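Local coordinates for protein bradyzoite pseudokinase 1 (Toxoplasma gondii, PDB 6M7Z) that is a divergent, atypical kinase-family protein lacking the glycine-rich loop and regulates the membrane ultrastructure of the Toxoplasma parasitophorous vacuole, at residues 55-60 with 74-79; 243-248 with 267-272. All blocks are in the same frame, centred on the assembly; numbering follows the deposited sequence.

Overall arrangement
Both contacts bring together elements close in sequence, yet they illustrate two different ways of packing a kinase-like fold. Contact 1 sits in the beta-rich lobe, where the turn after strand 50-54 leans on the start of the neighbouring strand 76-82; it is largely buried and joins a proline and a valine with glycine backbone. Contact 2 lies in the helical lobe, between helices 230-248 and 263-276, and is only partly buried: leucines and a valine pack together, and the valine also meets an aspartate toward the outside. The two share no secondary-structure element. The centres of contact 1 and contact 2 are about 36 Å apart, on opposite sides of the chain's centre. The nearest atoms of contact 1 and contact 2 are about 19 Å apart.

Contact 1 of 2, residues 55-60 with 74-79; sequences RVPARE and EGVSAK. With EDO (1,2-ethanediol), chain H.
P57 turns its CG and CD atoms toward G75 and V76 at the start of strand 76-82, in the antiparallel sheet of a kinase-like N-terminal lobe. It illustrates how a turn leaving an edge strand can be packed against the next strand by a rigid side chain. P57 CG meets both valine methyls almost evenly, at 4.4 Å from V76 CG2 and 4.6 Å from V76 CG1. The valine torsion explains this: with chi1 at -58° both methyls flank the backbone nitrogen, and P57 CG also lies 4.3 Å from V76 N. The neighbouring ring atom, P57 CD, rests 4.2 Å from G75 CA, so the bonded pair CG and CD reaches with one atom to V76 and with the other to G75. These are loose apolar contacts.

A second approach is purely backbone. G75 leaves helix 69-74 with a positive phi of 84°, and R55 O stands 3.7 Å from G75 CA, an approach eased by the absence of a side chain on the glycine. R55 itself sets off away from the strand, and its side chain touches L128. Backbone hydrogen bonds tie V76 to V54 of strand 50-54 and G75 to L128, and the valine side chain also touches F125 and L113.

At the far end of the segment K79 forms a salt bridge through NZ with E94 of helix 88-101, consistent with the lysine-glutamate pair of protein kinases, and NZ has a second partner in H126 NE2. A 1,2-ethanediol molecule, probably from the crystallisation liquor, bridges this region: it is hydrogen-bonded to E94 OE1, and its O1 donates to the backbone K79 O over 2.7 Å.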
loop_
_atom_site.group_PDB
_atom_site.type_symbol
_atom_site.label_atom_id
_atom_site.label_comp_id
_atom_site.label_asym_id
_atom_site.label_seq_id
_atom_site.Cartn_x
_atom_site.Cartn_y
_atom_site.Cartn_z
ATOM N N ARG A 55 0.660 8.122 17.192
ATOM C CA ARG A 55 0.114 6.985 17.927
ATOM C C ARG A 55 -1.077 7.430 18.781
ATOM O O ARG A 55 -1.978 6.645 19.051
ATOM C CB ARG A 55 1.204 6.339 18.789
ATOM C CG ARG A 55 2.239 5.566 17.988
ATOM C CD ARG A 55 3.121 4.640 18.790
ATOM N NE ARG A 55 4.055 3.960 17.909
ATOM C CZ ARG A 55 3.766 2.905 17.145
ATOM N NH1 ARG A 55 2.587 2.320 17.268
ATOM N NH2 ARG A 55 4.652 2.455 16.259
ATOM N N VAL A 56 -1.059 8.696 19.220
ATOM C CA VAL A 56 -2.088 9.254 20.073
ATOM C C VAL A 56 -2.576 10.563 19.460
ATOM O O VAL A 56 -2.160 11.642 19.863
ATOM C CB VAL A 56 -1.528 9.464 21.491
ATOM C CG1 VAL A 56 -2.561 10.061 22.440
ATOM C CG2 VAL A 56 -0.979 8.162 22.054
ATOM N N PRO A 57 -3.485 10.529 18.470
ATOM C CA PRO A 57 -3.987 11.758 17.864
ATOM C C PRO A 57 -4.660 12.647 18.919
ATOM O O PRO A 57 -5.428 12.133 19.751
ATOM C CB PRO A 57 -5.019 11.292 16.831
ATOM C CG PRO A 57 -4.692 9.831 16.602
ATOM C CD PRO A 57 -4.120 9.330 17.907
ATOM N N ALA A 58 -4.376 13.955 18.846
ATOM C CA ALA A 58 -4.950 14.966 19.719
ATOM C C ALA A 58 -6.344 15.354 19.216
ATOM O O ALA A 58 -6.748 14.961 18.115
ATOM C CB ALA A 58 -4.032 16.161 19.761
ATOM N N ARG A 59 -7.054 16.150 20.024
ATOM C CA ARG A 59 -8.456 16.538 19.787
ATOM C C ARG A 59 -8.604 17.168 18.388
ATOM O O ARG A 59 -9.531 16.831 17.647
ATOM C CB ARG A 59 -8.907 17.475 20.918
ATOM C CG ARG A 59 -10.278 18.117 20.739
ATOM C CD ARG A 59 -11.454 17.166 20.616
ATOM N NE ARG A 59 -11.467 16.133 21.639
ATOM C CZ ARG A 59 -11.881 14.887 21.448
ATOM N NH1 ARG A 59 -11.764 13.996 22.417
ATOM N NH2 ARG A 59 -12.425 14.521 20.300
ATOM N N GLU A 60 -7.686 18.073 18.017
ATOM C CA GLU A 60 -7.826 18.840 16.766
ATOM C C GLU A 60 -7.724 17.901 15.553
ATOM O O GLU A 60 -8.433 18.066 14.561
ATOM C CB GLU A 60 -6.782 19.957 16.706
ATOM C CG GLU A 60 -6.959 21.027 17.773
ATOM C CD GLU A 60 -7.969 22.134 17.484
ATOM O OE1 GLU A 60 -8.466 22.219 16.335
ATOM O OE2 GLU A 60 -8.288 22.878 18.423
ATOM N N GLU A 74 -6.301 3.087 17.357
ATOM C CA GLU A 74 -5.393 2.521 16.358
ATOM C C GLU A 74 -4.218 3.477 16.081
ATOM O O GLU A 74 -3.119 3.019 15.795
ATOM C CB GLU A 74 -6.106 2.276 15.026
ATOM C CG GLU A 74 -7.077 1.125 14.996
ATOM C CD GLU A 74 -7.823 0.938 13.676
ATOM O OE1 GLU A 74 -7.516 1.659 12.673
ATOM O OE2 GLU A 74 -8.707 0.046 13.643
ATOM N N GLY A 75 -4.472 4.794 16.141
ATOM C CA GLY A 75 -3.525 5.829 15.735
ATOM C C GLY A 75 -3.574 6.082 14.236
ATOM O O GLY A 75 -4.229 5.344 13.513
ATOM N N VAL A 76 -2.879 7.130 13.775
ATOM C CA VAL A 76 -2.793 7.439 12.347
ATOM C C VAL A 76 -1.334 7.693 11.972
ATOM O O VAL A 76 -0.485 7.968 12.808
ATOM C CB VAL A 76 -3.669 8.641 11.939
ATOM C CG1 VAL A 76 -5.133 8.422 12.291
ATOM C CG2 VAL A 76 -3.161 9.956 12.516
ATOM N N SER A 77 -1.071 7.599 10.677
ATOM C CA SER A 77 0.203 8.016 10.110
ATOM C C SER A 77 -0.038 9.050 9.009
ATOM O O SER A 77 -1.064 9.063 8.352
ATOM C CB SER A 77 0.984 6.838 9.607
ATOM O OG SER A 77 0.227 6.144 8.632
ATOM N N ALA A 78 0.921 9.959 8.876
ATOM C CA ALA A 78 0.865 11.027 7.897
ATOM C C ALA A 78 2.016 10.842 6.903
ATOM O O ALA A 78 3.160 10.643 7.276
ATOM C CB ALA A 78 0.945 12.358 8.589
ATOM N N LYS A 79 1.668 10.858 5.622
ATOM C CA LYS A 79 2.610 10.882 4.528
ATOM C C LYS A 79 2.731 12.333 4.066
ATOM O O LYS A 79 1.753 12.926 3.607
ATOM C CB LYS A 79 2.082 9.960 3.423
ATOM C CG LYS A 79 3.138 9.312 2.567
ATOM C CD LYS A 79 2.592 8.346 1.511
ATOM C CE LYS A 79 1.981 7.070 2.051
ATOM N NZ LYS A 79 0.997 6.484 1.106
HETATM C C1 EDO H . 1.735 13.465 -0.376
HETATM O O1 EDO H . 1.544 13.809 1.012
HETATM C C2 EDO H . 2.145 11.996 -0.465
HETATM O O2 EDO H . 2.325 11.547 -1.817
#

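Contact 2 of 2, residues 243-248 with 267-272; sequences NLVQLL and ELLDKL. With EDO (1,2-ethanediol), chain G.
V245 projects between L269 and D270 as helices 230-248 and 263-276 pack in a roughly antiparallel sense, their local axes 9.8 Å apart at closest and crossing at -149°. The apolar contacts show how one valine can serve two neighbours at once. V245 CG2 lies 4.0 Å from L269 CG, the two side chains sliding past each other in opposite directions. Deeper in, L244 crosses L269 at about a right angle, and their CD2 methyls meet at 4.1 Å. Helix 146-161 backs this layer, with L149 against L244 and both V146 and A150 against L269.

The mixed contact is led by the other methyl, though V245 CG2 also lies 4.0 Å from D270 OD1. V245 CG1, anti to the backbone nitrogen (chi1 168°), is carried to 3.6 Å from D270 OD1, and the two side chains cross at about a right angle. That same oxygen is engaged in a salt bridge with R242 NE, one turn earlier on the valine's helix, so the polar tie between the helices runs beside the valine.

Such leucine and valine packing is consistent with the alphaF and alphaH helices meeting in the C-terminal lobe of a protein kinase fold.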
loop_
_atom_site.group_PDB
_atom_site.type_symbol
_atom_site.label_atom_id
_atom_site.label_comp_id
_atom_site.label_asym_id
_atom_site.label_seq_id
_atom_site.Cartn_x
_atom_site.Cartn_y
_atom_site.Cartn_z
ATOM N N ASN A 243 11.347 -13.374 -2.144
ATOM C CA ASN A 243 11.818 -12.712 -0.941
ATOM C C ASN A 243 11.161 -13.371 0.270
ATOM O O ASN A 243 11.826 -13.668 1.270
ATOM C CB ASN A 243 11.585 -11.201 -1.045
ATOM C CG ASN A 243 12.228 -10.358 0.034
ATOM O OD1 ASN A 243 12.856 -10.864 0.957
ATOM N ND2 ASN A 243 12.021 -9.060 -0.046
ATOM N N LEU A 244 9.850 -13.619 0.155
ATOM C CA LEU A 244 9.046 -14.213 1.213
ATOM C C LEU A 244 9.576 -15.622 1.551
ATOM O O LEU A 244 9.812 -15.944 2.728
ATOM C CB LEU A 244 7.603 -14.221 0.712
ATOM C CG LEU A 244 6.487 -14.700 1.631
ATOM C CD1 LEU A 244 6.637 -14.161 3.022
ATOM C CD2 LEU A 244 5.155 -14.253 1.046
ATOM N N VAL A 245 9.805 -16.442 0.518
ATOM C CA VAL A 245 10.317 -17.798 0.687
ATOM C C VAL A 245 11.719 -17.777 1.331
ATOM O O VAL A 245 12.020 -18.597 2.200
ATOM C CB VAL A 245 10.328 -18.562 -0.654
ATOM C CG1 VAL A 245 11.122 -19.853 -0.559
ATOM C CG2 VAL A 245 8.925 -18.872 -1.130
ATOM N N GLN A 246 12.594 -16.866 0.903
ATOM C CA GLN A 246 13.942 -16.757 1.481
ATOM C C GLN A 246 13.851 -16.417 2.980
ATOM O O GLN A 246 14.664 -16.884 3.768
ATOM C CB GLN A 246 14.786 -15.699 0.753
ATOM C CG GLN A 246 15.217 -16.096 -0.653
ATOM C CD GLN A 246 15.668 -14.916 -1.482
ATOM O OE1 GLN A 246 15.523 -13.768 -1.078
ATOM N NE2 GLN A 246 16.229 -15.187 -2.649
ATOM N N LEU A 247 12.873 -15.593 3.377
ATOM C CA LEU A 247 12.779 -15.160 4.775
ATOM C C LEU A 247 12.250 -16.289 5.667
ATOM O O LEU A 247 12.648 -16.364 6.824
ATOM C CB LEU A 247 11.872 -13.935 4.877
ATOM C CG LEU A 247 12.463 -12.633 4.331
ATOM C CD1 LEU A 247 11.417 -11.532 4.318
ATOM C CD2 LEU A 247 13.672 -12.202 5.139
ATOM N N LEU A 248 11.357 -17.147 5.141
ATOM C CA LEU A 248 10.609 -18.090 5.971
ATOM C C LEU A 248 11.127 -19.532 5.853
ATOM O O LEU A 248 10.669 -20.385 6.632
ATOM C CB LEU A 248 9.135 -18.037 5.587
ATOM C CG LEU A 248 8.386 -16.753 5.961
ATOM C CD1 LEU A 248 6.943 -16.825 5.496
ATOM C CD2 LEU A 248 8.429 -16.483 7.458
ATOM N N GLU A 267 7.217 -24.660 -0.723
ATOM C CA GLU A 267 7.764 -25.308 -1.911
ATOM C C GLU A 267 6.898 -24.924 -3.122
ATOM O O GLU A 267 7.423 -24.604 -4.196
ATOM C CB GLU A 267 7.886 -26.823 -1.715
ATOM C CG GLU A 267 8.925 -27.215 -0.672
ATOM C CD GLU A 267 8.930 -28.676 -0.232
ATOM O OE1 GLU A 267 8.708 -29.556 -1.082
ATOM O OE2 GLU A 267 9.156 -28.939 0.978
ATOM N N LEU A 268 5.577 -24.912 -2.928
ATOM C CA LEU A 268 4.633 -24.557 -3.994
ATOM C C LEU A 268 4.790 -23.074 -4.380
ATOM O O LEU A 268 4.779 -22.740 -5.568
ATOM C CB LEU A 268 3.203 -24.867 -3.542
ATOM C CG LEU A 268 2.834 -26.354 -3.490
ATOM C CD1 LEU A 268 1.429 -26.536 -2.930
ATOM C CD2 LEU A 268 2.970 -27.023 -4.862
ATOM N N LEU A 269 4.959 -22.188 -3.384
ATOM C CA LEU A 269 5.133 -20.766 -3.655
ATOM C C LEU A 269 6.454 -20.529 -4.410
ATOM O O LEU A 269 6.505 -19.708 -5.329
ATOM C CB LEU A 269 5.099 -19.977 -2.347
ATOM C CG LEU A 269 5.166 -18.454 -2.504
ATOM C CD1 LEU A 269 4.127 -17.948 -3.495
ATOM C CD2 LEU A 269 4.989 -17.751 -1.174
ATOM N N ASP A 270 7.501 -21.279 -4.052
ATOM C CA ASP A 270 8.797 -21.164 -4.730
ATOM C C ASP A 270 8.654 -21.503 -6.223
ATOM O O ASP A 270 9.229 -20.816 -7.069
ATOM C CB ASP A 270 9.869 -22.040 -4.075
ATOM C CG ASP A 270 11.241 -21.381 -3.982
ATOM O OD1 ASP A 270 11.327 -20.130 -4.096
ATOM O OD2 ASP A 270 12.213 -22.112 -3.738
ATOM N N LYS A 271 7.880 -22.552 -6.530
ATOM C CA LYS A 271 7.631 -22.992 -7.918
ATOM C C LYS A 271 6.830 -21.924 -8.674
ATOM O O LYS A 271 7.139 -21.642 -9.836
ATOM C CB LYS A 271 6.889 -24.337 -7.958
ATOM C CG LYS A 271 7.808 -25.548 -7.799
ATOM C CD LYS A 271 7.160 -26.871 -7.473
ATOM C CE LYS A 271 8.145 -27.793 -6.771
ATOM N NZ LYS A 271 7.592 -29.148 -6.550
ATOM N N LEU A 272 5.808 -21.363 -8.015
ATOM C CA LEU A 272 4.964 -20.315 -8.600
ATOM C C LEU A 272 5.821 -19.066 -8.880
ATOM O O LEU A 272 5.722 -18.456 -9.961
ATOM C CB LEU A 272 3.775 -20.017 -7.674
ATOM C CG LEU A 272 2.953 -18.769 -8.017
ATOM C CD1 LEU A 272 2.362 -18.879 -9.418
ATOM C CD2 LEU A 272 1.859 -18.498 -6.980
HETATM C C1 EDO G . 12.263 -7.619 3.424
HETATM O O1 EDO G . 11.581 -6.696 2.571
HETATM C C2 EDO G . 13.623 -7.919 2.818
HETATM O O2 EDO G . 14.053 -9.214 3.238
#